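Local coordinates for Ent-copalyl diphosphate synthase (Streptomyces platensis, PDB 5BP8), which belongs to the class II terpene cyclases, largely helical enzymes related to squalene-hopene cyclase, at residues P258-E263 and L285-A290; D308-V313 and D327-F332; P347-N352 and Y403-C408. All blocks are in the same frame, centred on the assembly; numbering follows the deposited sequence.

Contact 1 of 3, residues P258-E263 and L285-A290; sequences PIVYFE and LDSLEA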
ATOM      1  N   PRO A 258      -4.225  -8.341  -7.481  1.00 17.70           N
ATOM      2  CA  PRO A 258      -5.172  -8.246  -6.385  1.00 17.77           C
ATOM      3  C   PRO A 258      -4.503  -8.029  -5.031  1.00 16.98           C
ATOM      4  O   PRO A 258      -3.269  -8.184  -4.892  1.00 16.50           O
ATOM      5  CB  PRO A 258      -5.866  -9.638  -6.364  1.00 19.14           C
ATOM      6  CG  PRO A 258      -5.171 -10.476  -7.352  1.00 19.33           C
ATOM      7  CD  PRO A 258      -4.034  -9.726  -7.970  1.00 18.45           C
ATOM      8  N   ILE A 259      -5.335  -7.701  -4.058  1.00 17.03           N
ATOM      9  CA  ILE A 259      -4.967  -7.630  -2.641  1.00 17.26           C
ATOM     10  C   ILE A 259      -5.960  -8.445  -1.779  1.00 18.51           C
ATOM     11  O   ILE A 259      -6.196  -8.146  -0.610  1.00 18.35           O
ATOM     12  CB  ILE A 259      -4.931  -6.179  -2.132  1.00 17.52           C
ATOM     13  CG1 ILE A 259      -6.276  -5.459  -2.318  1.00 18.09           C
ATOM     14  CG2 ILE A 259      -3.794  -5.412  -2.774  1.00 17.91           C
ATOM     15  CD1 ILE A 259      -6.413  -4.274  -1.398  1.00 18.23           C
ATOM     16  N   VAL A 260      -6.559  -9.458  -2.391  1.00 18.59           N
ATOM     17  CA  VAL A 260      -7.724 -10.162  -1.809  1.00 19.15           C
ATOM     18  C   VAL A 260      -7.578 -10.572  -0.327  1.00 19.50           C
ATOM     19  O   VAL A 260      -8.459 -10.288   0.477  1.00 18.97           O
ATOM     20  CB  VAL A 260      -8.138 -11.340  -2.717  1.00 20.70           C
ATOM     21  CG1 VAL A 260      -7.037 -12.369  -2.904  1.00 20.85           C
ATOM     22  CG2 VAL A 260      -9.410 -12.001  -2.219  1.00 22.72           C
ATOM     23  N   TYR A 261      -6.499 -11.227   0.048  1.00 19.14           N
ATOM     24  CA  TYR A 261      -6.370 -11.679   1.454  1.00 19.10           C
ATOM     25  C   TYR A 261      -6.184 -10.545   2.449  1.00 19.72           C
ATOM     26  O   TYR A 261      -6.810 -10.525   3.529  1.00 19.44           O
ATOM     27  CB  TYR A 261      -5.227 -12.662   1.577  1.00 19.78           C
ATOM     28  CG  TYR A 261      -5.341 -13.924   0.717  1.00 20.00           C
ATOM     29  CD1 TYR A 261      -6.575 -14.560   0.509  1.00 21.51           C
ATOM     30  CD2 TYR A 261      -4.209 -14.533   0.185  1.00 19.94           C
ATOM     31  CE1 TYR A 261      -6.666 -15.729  -0.225  1.00 21.16           C
ATOM     32  CE2 TYR A 261      -4.296 -15.690  -0.554  1.00 20.66           C
ATOM     33  CZ  TYR A 261      -5.520 -16.304  -0.733  1.00 21.06           C
ATOM     34  OH  TYR A 261      -5.605 -17.473  -1.475  1.00 22.52           O
ATOM     35  N   PHE A 262      -5.334  -9.577   2.104  1.00 18.65           N
ATOM     36  CA  PHE A 262      -5.226  -8.335   2.873  1.00 19.71           C
ATOM     37  C   PHE A 262      -6.611  -7.691   3.065  1.00 18.78           C
ATOM     38  O   PHE A 262      -7.026  -7.376   4.190  1.00 18.82           O
ATOM     39  CB  PHE A 262      -4.216  -7.416   2.142  1.00 20.99           C
ATOM     40  CG  PHE A 262      -4.266  -5.959   2.535  1.00 22.32           C
ATOM     41  CD1 PHE A 262      -4.266  -5.550   3.860  1.00 24.98           C
ATOM     42  CD2 PHE A 262      -4.224  -4.990   1.583  1.00 26.39           C
ATOM     43  CE1 PHE A 262      -4.276  -4.188   4.203  1.00 25.24           C
ATOM     44  CE2 PHE A 262      -4.230  -3.633   1.921  1.00 26.56           C
ATOM     45  CZ  PHE A 262      -4.262  -3.237   3.237  1.00 25.67           C
ATOM     46  N   GLU A 263      -7.347  -7.510   1.977  1.00 17.94           N
ATOM     47  CA  GLU A 263      -8.649  -6.848   2.095  1.00 18.38           C
ATOM     48  C   GLU A 263      -9.634  -7.673   2.951  1.00 18.60           C
ATOM     49  O   GLU A 263     -10.311  -7.117   3.839  1.00 20.01           O
ATOM     50  CB  GLU A 263      -9.238  -6.586   0.709  1.00 18.96           C
ATOM     51  CG  GLU A 263     -10.662  -6.048   0.776  1.00 19.99           C
ATOM     52  CD  GLU A 263     -11.130  -5.554  -0.565  1.00 20.72           C
ATOM     53  OE1 GLU A 263     -12.115  -6.126  -1.053  1.00 22.11           O
ATOM     54  OE2 GLU A 263     -10.526  -4.583  -1.099  1.00 19.91           O
ATOM     55  N   LEU A 285     -14.358 -16.527   4.753  1.00 28.95           N
ATOM     56  CA  LEU A 285     -13.587 -17.326   5.682  1.00 29.39           C
ATOM     57  C   LEU A 285     -12.984 -18.502   4.934  1.00 29.12           C
ATOM     58  O   LEU A 285     -11.833 -18.873   5.191  1.00 29.09           O
ATOM     59  CB  LEU A 285     -14.447 -17.799   6.864  1.00 31.07           C
ATOM     60  CG  LEU A 285     -15.236 -16.737   7.635  1.00 31.78           C
ATOM     61  CD1 LEU A 285     -16.090 -17.347   8.739  1.00 33.58           C
ATOM     62  CD2 LEU A 285     -14.310 -15.698   8.222  1.00 33.37           C
ATOM     63  N   ASP A 286     -13.733 -19.073   3.988  1.00 28.78           N
ATOM     64  CA  ASP A 286     -13.185 -20.146   3.138  1.00 29.36           C
ATOM     65  C   ASP A 286     -11.984 -19.720   2.298  1.00 28.42           C
ATOM     66  O   ASP A 286     -11.025 -20.495   2.174  1.00 27.74           O
ATOM     67  CB  ASP A 286     -14.241 -20.714   2.190  1.00 30.59           C
ATOM     68  CG  ASP A 286     -15.358 -21.451   2.911  1.00 31.49           C
ATOM     69  OD1 ASP A 286     -15.202 -21.864   4.077  1.00 30.91           O
ATOM     70  OD2 ASP A 286     -16.404 -21.614   2.265  1.00 33.59           O
ATOM     71  N   SER A 287     -12.060 -18.527   1.695  1.00 26.09           N
ATOM     72  CA  SER A 287     -10.936 -17.946   0.905  1.00 26.08           C
ATOM     73  C   SER A 287      -9.692 -17.850   1.772  1.00 24.63           C
ATOM     74  O   SER A 287      -8.616 -18.282   1.390  1.00 25.50           O
ATOM     75  CB  SER A 287     -11.298 -16.539   0.396  1.00 25.91           C
ATOM     76  OG  SER A 287     -10.171 -15.859  -0.137  1.00 23.90           O
ATOM     77  N   LEU A 288      -9.847 -17.281   2.956  1.00 25.23           N
ATOM     78  CA  LEU A 288      -8.708 -17.119   3.850  1.00 24.69           C
ATOM     79  C   LEU A 288      -8.134 -18.452   4.302  1.00 26.72           C
ATOM     80  O   LEU A 288      -6.925 -18.636   4.285  1.00 25.23           O
ATOM     81  CB  LEU A 288      -9.084 -16.273   5.054  1.00 24.44           C
ATOM     82  CG  LEU A 288      -9.354 -14.785   4.793  1.00 24.05           C
ATOM     83  CD1 LEU A 288      -9.565 -14.104   6.127  1.00 24.91           C
ATOM     84  CD2 LEU A 288      -8.206 -14.118   4.028  1.00 23.94           C
ATOM     85  N   GLU A 289      -8.985 -19.398   4.706  1.00 27.17           N
ATOM     86  CA  GLU A 289      -8.475 -20.726   5.099  1.00 29.76           C
ATOM     87  C   GLU A 289      -7.739 -21.472   3.993  1.00 29.69           C
ATOM     88  O   GLU A 289      -6.699 -22.107   4.236  1.00 31.20           O
ATOM     89  CB  GLU A 289      -9.617 -21.603   5.637  1.00 31.87           C
ATOM     90  CG  GLU A 289      -9.814 -21.436   7.109  1.00 33.40           C
ATOM     91  CD  GLU A 289     -10.810 -22.429   7.702  1.00 34.51           C
ATOM     92  OE1 GLU A 289     -11.702 -22.943   6.975  1.00 32.75           O
ATOM     93  OE2 GLU A 289     -10.682 -22.663   8.911  1.00 35.01           O
ATOM     94  N   ALA A 290      -8.272 -21.410   2.783  1.00 29.08           N
ATOM     95  CA  ALA A 290      -7.641 -22.032   1.640  1.00 30.01           C
ATOM     96  C   ALA A 290      -6.292 -21.404   1.369  1.00 30.42           C
ATOM     97  O   ALA A 290      -5.395 -22.080   0.922  1.00 31.69           O
ATOM     98  CB  ALA A 290      -8.517 -21.915   0.402  1.00 31.23           C
TER
HETATM   99  O   HOH W   1      -7.824 -18.877  -1.179  1.00 29.14           O

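Contact 2 of 3, residues D308-V313 and D327-F332; sequences DDTAAV and DSLMHF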
ATOM      1  N   ASP A 308       2.651 -10.010   8.706  1.00 20.19           N
ATOM      2  CA  ASP A 308       1.589  -9.046   8.966  1.00 20.33           C
ATOM      3  C   ASP A 308       0.282  -9.590   8.423  1.00 19.07           C
ATOM      4  O   ASP A 308      -0.715  -9.679   9.154  1.00 19.58           O
ATOM      5  CB  ASP A 308       1.938  -7.683   8.378  1.00 21.00           C
ATOM      6  CG  ASP A 308       0.999  -6.570   8.834  1.00 23.04           C
ATOM      7  OD1 ASP A 308       0.584  -6.568  10.030  1.00 22.82           O
ATOM      8  OD2 ASP A 308       0.724  -5.655   7.984  1.00 22.08           O
ATOM      9  N   ASP A 309       0.271  -9.963   7.137  1.00 19.18           N
ATOM     10  CA  ASP A 309      -0.883 -10.564   6.554  1.00 18.90           C
ATOM     11  C   ASP A 309      -1.256 -11.877   7.252  1.00 19.57           C
ATOM     12  O   ASP A 309      -2.445 -12.140   7.477  1.00 19.05           O
ATOM     13  CB  ASP A 309      -0.671 -10.809   5.059  1.00 19.32           C
ATOM     14  CG  ASP A 309      -0.697  -9.524   4.269  1.00 20.77           C
ATOM     15  OD1 ASP A 309      -1.727  -8.839   4.337  1.00 20.59           O
ATOM     16  OD2 ASP A 309       0.328  -9.188   3.627  1.00 20.95           O
ATOM     17  N   THR A 310      -0.247 -12.664   7.612  1.00 19.99           N
ATOM     18  CA  THR A 310      -0.496 -13.955   8.274  1.00 20.06           C
ATOM     19  C   THR A 310      -1.206 -13.712   9.614  1.00 20.56           C
ATOM     20  O   THR A 310      -2.223 -14.351   9.899  1.00 20.71           O
ATOM     21  CB  THR A 310       0.816 -14.747   8.473  1.00 21.04           C
ATOM     22  OG1 THR A 310       1.368 -15.080   7.194  1.00 20.62           O
ATOM     23  CG2 THR A 310       0.562 -16.068   9.220  1.00 22.32           C
ATOM     24  N   ALA A 311      -0.682 -12.778  10.408  1.00 20.70           N
ATOM     25  CA  ALA A 311      -1.254 -12.454  11.726  1.00 21.23           C
ATOM     26  C   ALA A 311      -2.672 -11.905  11.579  1.00 21.90           C
ATOM     27  O   ALA A 311      -3.580 -12.331  12.273  1.00 21.70           O
ATOM     28  CB  ALA A 311      -0.374 -11.477  12.471  1.00 21.53           C
ATOM     29  N   ALA A 312      -2.885 -10.991  10.624  1.00 20.56           N
ATOM     30  CA  ALA A 312      -4.214 -10.431  10.414  1.00 20.61           C
ATOM     31  C   ALA A 312      -5.221 -11.509  10.018  1.00 21.05           C
ATOM     32  O   ALA A 312      -6.383 -11.464  10.419  1.00 22.16           O
ATOM     33  CB  ALA A 312      -4.195  -9.354   9.335  1.00 19.99           C
ATOM     34  N   VAL A 313      -4.792 -12.426   9.166  1.00 21.47           N
ATOM     35  CA  VAL A 313      -5.649 -13.469   8.668  1.00 22.19           C
ATOM     36  C   VAL A 313      -5.992 -14.470   9.781  1.00 23.25           C
ATOM     37  O   VAL A 313      -7.157 -14.845   9.922  1.00 23.67           O
ATOM     38  CB  VAL A 313      -5.046 -14.155   7.429  1.00 22.30           C
ATOM     39  CG1 VAL A 313      -5.740 -15.478   7.140  1.00 22.83           C
ATOM     40  CG2 VAL A 313      -5.160 -13.246   6.228  1.00 22.12           C
ATOM     41  N   ASP A 327       1.097 -21.123  14.540  1.00 29.67           N
ATOM     42  CA  ASP A 327       2.470 -21.580  14.488  1.00 30.07           C
ATOM     43  C   ASP A 327       3.260 -21.027  13.316  1.00 28.75           C
ATOM     44  O   ASP A 327       4.464 -20.856  13.447  1.00 30.42           O
ATOM     45  CB  ASP A 327       2.529 -23.104  14.499  1.00 32.80           C
ATOM     46  CG  ASP A 327       2.119 -23.692  15.857  1.00 35.89           C
ATOM     47  OD1 ASP A 327       2.316 -23.037  16.901  1.00 36.25           O
ATOM     48  OD2 ASP A 327       1.611 -24.827  15.867  1.00 37.90           O
ATOM     49  N   SER A 328       2.604 -20.736  12.193  1.00 26.70           N
ATOM     50  CA  SER A 328       3.278 -20.155  11.041  1.00 26.81           C
ATOM     51  C   SER A 328       3.968 -18.833  11.364  1.00 26.84           C
ATOM     52  O   SER A 328       4.901 -18.463  10.669  1.00 27.62           O
ATOM     53  CB  SER A 328       2.314 -19.937   9.858  1.00 26.67           C
ATOM     54  OG  SER A 328       1.193 -19.145  10.242  1.00 26.47           O
ATOM     55  N   LEU A 329       3.501 -18.120  12.384  1.00 25.57           N
ATOM     56  CA  LEU A 329       4.146 -16.872  12.807  1.00 26.75           C
ATOM     57  C   LEU A 329       5.511 -17.088  13.463  1.00 28.27           C
ATOM     58  O   LEU A 329       6.334 -16.189  13.457  1.00 26.93           O
ATOM     59  CB  LEU A 329       3.242 -16.088  13.746  1.00 25.93           C
ATOM     60  CG  LEU A 329       1.924 -15.598  13.157  1.00 25.37           C
ATOM     61  CD1 LEU A 329       1.042 -14.972  14.219  1.00 26.29           C
ATOM     62  CD2 LEU A 329       2.197 -14.609  12.024  1.00 25.78           C
HETATM   63  N   MSE A 330       5.762 -18.289  14.007  1.00 30.03           N
HETATM   64  CA  MSE A 330       7.030 -18.556  14.716  1.00 31.33           C
HETATM   65  C   MSE A 330       8.244 -18.531  13.810  1.00 28.38           C
HETATM   66  O   MSE A 330       9.342 -18.235  14.283  1.00 28.85           O
HETATM   67  CB  MSE A 330       6.935 -19.878  15.517  1.00 33.32           C
HETATM   68  CG  MSE A 330       5.761 -19.877  16.500  1.00 35.94           C
HETATM   69 SE   MSE A 330       5.956 -18.570  17.973  0.65 38.69          SE
HETATM   70  CE  MSE A 330       4.553 -17.330  17.386  1.00 38.72           C
ATOM     71  N   HIS A 331       8.066 -18.774  12.504  1.00 27.87           N
ATOM     72  CA  HIS A 331       9.124 -18.663  11.493  0.60 27.58           C
ATOM     73  C   HIS A 331       9.730 -17.268  11.500  1.00 28.05           C
ATOM     74  O   HIS A 331      10.878 -17.079  11.102  1.00 30.45           O
ATOM     75  CB  HIS A 331       8.578 -18.860  10.054  0.60 28.34           C
ATOM     76  CG  HIS A 331       8.036 -20.222   9.762  0.60 30.18           C
ATOM     77  ND1 HIS A 331       8.803 -21.366   9.848  0.60 31.23           N
ATOM     78  CD2 HIS A 331       6.816 -20.619   9.327  0.60 30.08           C
ATOM     79  CE1 HIS A 331       8.067 -22.413   9.516  0.60 31.54           C
ATOM     80  NE2 HIS A 331       6.857 -21.987   9.193  0.60 30.72           N
ATOM     81  N   PHE A 332       8.924 -16.281  11.876  1.00 26.95           N
ATOM     82  CA  PHE A 332       9.314 -14.867  11.814  1.00 26.51           C
ATOM     83  C   PHE A 332       9.809 -14.326  13.165  1.00 27.31           C
ATOM     84  O   PHE A 332      10.064 -13.105  13.308  1.00 29.04           O
ATOM     85  CB  PHE A 332       8.112 -14.034  11.348  1.00 24.97           C
ATOM     86  CG  PHE A 332       7.585 -14.422  10.003  1.00 23.57           C
ATOM     87  CD1 PHE A 332       8.066 -13.812   8.848  1.00 22.77           C
ATOM     88  CD2 PHE A 332       6.591 -15.378   9.884  1.00 23.60           C
ATOM     89  CE1 PHE A 332       7.568 -14.161   7.602  1.00 22.64           C
ATOM     90  CE2 PHE A 332       6.082 -15.736   8.639  1.00 23.03           C
ATOM     91  CZ  PHE A 332       6.577 -15.133   7.500  1.00 22.86           C
TER

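Contact 3 of 3, residues P347-N352 and Y403-C408; sequences PSTSTN and YYATAC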
ATOM      1  N   PRO A 347      12.413  -3.216  11.055  1.00 24.43           N
ATOM      2  CA  PRO A 347      11.204  -3.847  11.573  1.00 24.15           C
ATOM      3  C   PRO A 347       9.958  -2.990  11.398  1.00 22.26           C
ATOM      4  O   PRO A 347      10.040  -1.763  11.298  1.00 22.29           O
ATOM      5  CB  PRO A 347      11.473  -3.997  13.083  1.00 26.30           C
ATOM      6  CG  PRO A 347      12.821  -3.445  13.347  1.00 28.11           C
ATOM      7  CD  PRO A 347      13.285  -2.706  12.134  1.00 27.73           C
ATOM      8  N   SER A 348       8.821  -3.652  11.419  1.00 21.34           N
ATOM      9  CA  SER A 348       7.524  -3.025  11.343  1.00 20.49           C
ATOM     10  C   SER A 348       6.821  -3.026  12.702  1.00 21.27           C
ATOM     11  O   SER A 348       6.637  -4.079  13.323  1.00 21.94           O
ATOM     12  CB  SER A 348       6.668  -3.758  10.324  1.00 20.33           C
ATOM     13  OG  SER A 348       5.321  -3.344  10.404  1.00 20.02           O
ATOM     14  N   THR A 349       6.400  -1.853  13.149  1.00 20.84           N
ATOM     15  CA  THR A 349       5.633  -1.735  14.403  1.00 21.44           C
ATOM     16  C   THR A 349       4.222  -2.275  14.226  1.00 20.78           C
ATOM     17  O   THR A 349       3.729  -3.013  15.091  1.00 21.40           O
ATOM     18  CB  THR A 349       5.556  -0.273  14.887  1.00 21.71           C
ATOM     19  OG1 THR A 349       5.026   0.555  13.832  1.00 22.33           O
ATOM     20  CG2 THR A 349       6.932   0.233  15.292  1.00 22.36           C
ATOM     21  N   SER A 350       3.582  -1.979  13.078  1.00 19.77           N
ATOM     22  CA  SER A 350       2.211  -2.440  12.827  1.00 19.57           C
ATOM     23  C   SER A 350       2.172  -3.974  12.730  1.00 19.29           C
ATOM     24  O   SER A 350       1.212  -4.596  13.172  1.00 20.52           O
ATOM     25  CB  SER A 350       1.586  -1.786  11.562  1.00 19.71           C
ATOM     26  OG  SER A 350       2.161  -2.321  10.395  1.00 19.75           O
ATOM     27  N   THR A 351       3.203  -4.573  12.151  1.00 19.17           N
ATOM     28  CA  THR A 351       3.286  -6.030  12.039  1.00 19.51           C
ATOM     29  C   THR A 351       3.325  -6.679  13.435  1.00 20.19           C
ATOM     30  O   THR A 351       2.589  -7.628  13.720  1.00 21.22           O
ATOM     31  CB  THR A 351       4.502  -6.440  11.213  1.00 19.75           C
ATOM     32  OG1 THR A 351       4.373  -5.919   9.875  1.00 19.73           O
ATOM     33  CG2 THR A 351       4.683  -7.973  11.149  1.00 20.25           C
ATOM     34  N   ASN A 352       4.178  -6.151  14.296  1.00 21.37           N
ATOM     35  CA  ASN A 352       4.268  -6.662  15.662  1.00 22.32           C
ATOM     36  C   ASN A 352       2.984  -6.474  16.442  1.00 23.21           C
ATOM     37  O   ASN A 352       2.567  -7.387  17.164  1.00 22.44           O
ATOM     38  CB  ASN A 352       5.477  -6.082  16.376  1.00 23.43           C
ATOM     39  CG  ASN A 352       6.758  -6.805  15.999  1.00 25.55           C
ATOM     40  OD1 ASN A 352       7.189  -7.761  16.689  1.00 26.91           O
ATOM     41  ND2 ASN A 352       7.358  -6.401  14.889  1.00 25.52           N
ATOM     42  N   TYR A 403      -1.085   8.053  11.994  1.00 19.18           N
ATOM     43  CA  TYR A 403      -2.412   7.694  12.507  1.00 20.03           C
ATOM     44  C   TYR A 403      -2.668   6.204  12.355  1.00 20.36           C
ATOM     45  O   TYR A 403      -3.265   5.591  13.253  1.00 19.74           O
ATOM     46  CB  TYR A 403      -3.503   8.579  11.887  1.00 20.57           C
ATOM     47  CG  TYR A 403      -3.184  10.019  12.213  1.00 21.45           C
ATOM     48  CD1 TYR A 403      -3.352  10.526  13.518  1.00 23.12           C
ATOM     49  CD2 TYR A 403      -2.622  10.858  11.261  1.00 22.70           C
ATOM     50  CE1 TYR A 403      -3.000  11.832  13.825  1.00 24.28           C
ATOM     51  CE2 TYR A 403      -2.278  12.160  11.564  1.00 22.93           C
ATOM     52  CZ  TYR A 403      -2.458  12.642  12.841  1.00 24.66           C
ATOM     53  OH  TYR A 403      -2.082  13.945  13.104  1.00 26.22           O
ATOM     54  N   TYR A 404      -2.200   5.614  11.253  1.00 19.14           N
ATOM     55  CA  TYR A 404      -2.273   4.148  11.087  1.00 19.63           C
ATOM     56  C   TYR A 404      -1.447   3.439  12.156  1.00 20.12           C
ATOM     57  O   TYR A 404      -1.968   2.551  12.879  1.00 21.19           O
ATOM     58  CB  TYR A 404      -1.770   3.704   9.714  1.00 19.32           C
ATOM     59  CG  TYR A 404      -1.802   2.207   9.510  1.00 19.00           C
ATOM     60  CD1 TYR A 404      -3.003   1.544   9.441  1.00 19.98           C
ATOM     61  CD2 TYR A 404      -0.632   1.466   9.386  1.00 19.31           C
ATOM     62  CE1 TYR A 404      -3.056   0.174   9.244  1.00 21.23           C
ATOM     63  CE2 TYR A 404      -0.671   0.076   9.194  1.00 19.90           C
ATOM     64  CZ  TYR A 404      -1.890  -0.558   9.145  1.00 20.22           C
ATOM     65  OH  TYR A 404      -2.044  -1.905   8.928  1.00 20.42           O
ATOM     66  N   ALA A 405      -0.166   3.805  12.234  1.00 19.94           N
ATOM     67  CA  ALA A 405       0.796   3.101  13.109  1.00 20.77           C
ATOM     68  C   ALA A 405       0.370   3.218  14.579  1.00 21.04           C
ATOM     69  O   ALA A 405       0.349   2.207  15.330  1.00 20.40           O
ATOM     70  CB  ALA A 405       2.191   3.647  12.909  1.00 20.94           C
ATOM     71  N   THR A 406      -0.077   4.414  14.953  1.00 20.45           N
ATOM     72  CA  THR A 406      -0.451   4.655  16.354  1.00 21.38           C
ATOM     73  C   THR A 406      -1.723   3.888  16.731  1.00 21.86           C
ATOM     74  O   THR A 406      -1.812   3.310  17.831  1.00 23.62           O
ATOM     75  CB  THR A 406      -0.612   6.159  16.629  1.00 20.94           C
ATOM     76  OG1 THR A 406       0.608   6.829  16.277  1.00 19.75           O
ATOM     77  CG2 THR A 406      -0.873   6.411  18.129  1.00 21.45           C
ATOM     78  N   ALA A 407      -2.701   3.861  15.834  1.00 21.28           N
ATOM     79  CA  ALA A 407      -3.899   3.081  16.071  1.00 22.19           C
ATOM     80  C   ALA A 407      -3.564   1.603  16.195  1.00 22.93           C
ATOM     81  O   ALA A 407      -4.029   0.950  17.160  1.00 22.13           O
ATOM     82  CB  ALA A 407      -4.923   3.270  14.981  1.00 22.13           C
ATOM     83  N   CYS A 408      -2.773   1.072  15.258  1.00 21.04           N
ATOM     84  CA  CYS A 408      -2.433  -0.365  15.289  1.00 22.36           C
ATOM     85  C   CYS A 408      -1.818  -0.750  16.657  1.00 22.79           C
ATOM     86  O   CYS A 408      -2.254  -1.713  17.292  1.00 23.80           O
ATOM     87  CB  CYS A 408      -1.460  -0.749  14.194  1.00 21.33           C
ATOM     88  SG  CYS A 408      -2.223  -0.775  12.537  1.00 22.69           S
TER
HETATM   89  O   HOH W   2       0.155  -3.208   8.859  1.00 26.28           O

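Contact 1 of 3, residues P258-E263 and L285-A290
Tyr-261 turns its ring anti to its own carbonyl carbon (chi1 -59°), and Ser-287 throws OG out opposite its backbone N (chi1 169°); these torsions bring ring and hydroxyl to meet between two consecutive helices. The motif is plain helix-helix packing in an all-helical part of a class II terpene cyclase: the first turn of helix 260-274, entered through the N-cap residue Ile-259, lies against helix 282-291. The nearest CA atoms, those of Tyr-261 and Leu-288, are 6.4 Å apart.

The serine meets the tyrosine at the ring edge, close to the ring plane, with Ser-287 OG 3.5 Å from Tyr-261 CE1. That hydroxyl is not spent on the ring, since it hydrogen-bonds to Gln-264 OE1, one turn further along the helix that carries the tyrosine. Leu-288 adds the greasy part. Its CD2 methyl comes in obliquely to the ring, 3.9 Å from Tyr-261 CD1, and the two side chains run antiparallel alongside one another. Leu-288 also packs on Leu-268 of the tyrosine's own helix and on Val-313 and Leu-317 of helix 307-319. On one face of the ring sits a neighbour from its own segment, Val-260 CG1, 4.1 Å above the plane and shifted toward the rim.

No direct hydrogen bond joins the two segments, but one water does the job. It lies 2.6 Å from Tyr-261 OH and donates to the backbone oxygen Ser-287 O at 2.8 Å.

Contact 2 of 3, residues D308-V313 and D327-F332
Leu-329 carries the apolar side of this contact, pushing its CD2 methyl between Thr-310 and Ala-311 on helix 307-319. CD2 is 3.6 Å from Thr-310 CG2. The alanine side chain is a single methyl, and Leu-329 CD2 reaches the backbone atom Ala-311 N beside it at 3.8 Å, with Ala-311 CB 4.1 Å from the same CD2. Beyond that alanine lie Ile-355 and Ala-358 of helix 349-365, while Leu-329 packs further on Ser-307 and Leu-314 of helix 307-319.

Polar atoms take a smaller part, and no hydrogen bond crosses between the segments. Ser-328 OG comes within 3.3 Å of Thr-310 CG2, a carbon-oxygen contact. The threonine divides its two branches between different tasks: with OG1 beside the backbone N (chi1 -64°), its methyl goes to Ser-328 and Leu-329, while OG1 hydrogen-bonds to Asp-306 O and Ile-297 N.

Segment 327-332, whose residues 327-331 turn with helical backbone angles, thus covers one flank of the helix start. There Asp-306, Ser-307, Asp-308 and Asp-309 spell the DXDD signature characteristic of class II terpene cyclases.

Contact 3 of 3, residues P347-N352 and Y403-C408
Ser-350 points its CB at helix 402-416 and meets two side chains there, Tyr-404 and Cys-408. Ser-350 CB lies 3.8 Å from Tyr-404 CE2, approaching the ring obliquely, and 4.1 Å from Cys-408 SG. The serine hydroxyl sits between the backbone N and the carbonyl carbon (chi1 73°), which sets OG near Tyr-404 CE2 and at a bridging water.

Tyr-404 holds CG anti to its backbone N (chi1 179°), a setting that carries the ring out beside the serine. Cys-408, one turn further on, lays SG over a ring face, 3.4 Å above the plane and offset toward the rim. The water lies at the ring edge in the plane; it is 2.6 Å from Tyr-404 OH and donates to Ser-350 OG at 2.7 Å. A smaller touch joins Thr-349 OG1 to Ala-405 CB at 4.3 Å, the polar partner of that hydroxyl being Met-395 O.

Several bonds hold the start of helix 349-365. Ser-348 is its N-cap, with OG taking a bond of 3.0 Å from Thr-351 N and another from Thr-351 OG1, while Asn-352 ND2 reaches back to Ser-348 O at 2.9 Å. Asp-396 is a partner of both serines, its OD1 bonding Ser-348 OG and its OD2 Ser-350 OG.

The buried contact therefore joins two helices of the squalene-hopene cyclase-like C-terminal region. Helix 370-386 packs on the Thr-349 and Asn-352 side, helices 422-435 and 449-461 flank segment 403-408, and Trp-495 of the short strand 495-496 meets the Tyr-404 ring.

The three contacts follow one another in the chain and also in space. Contacts 1 and 2 have centres about 14 Å apart and touch directly: Phe-262 CB lies 3.6 Å from Asp-309 OD1, and Leu-288 CD2 is 3.9 Å from Val-313 CG2. Contacts 2 and 3, about 15 Å between centres, meet where Asp-308 CB comes 3.4 Å from Thr-351 OG1. Helix 307-319, at whose start the DXDD signature lies, is thus touched by both neighbours; Asp-308 also hydrogen-bonds to His-354, in the helix of contact 3. Contacts 1 and 3 do not touch, their nearest atoms being about 6 Å apart, yet Trp-495 meets both Phe-262 and Tyr-404.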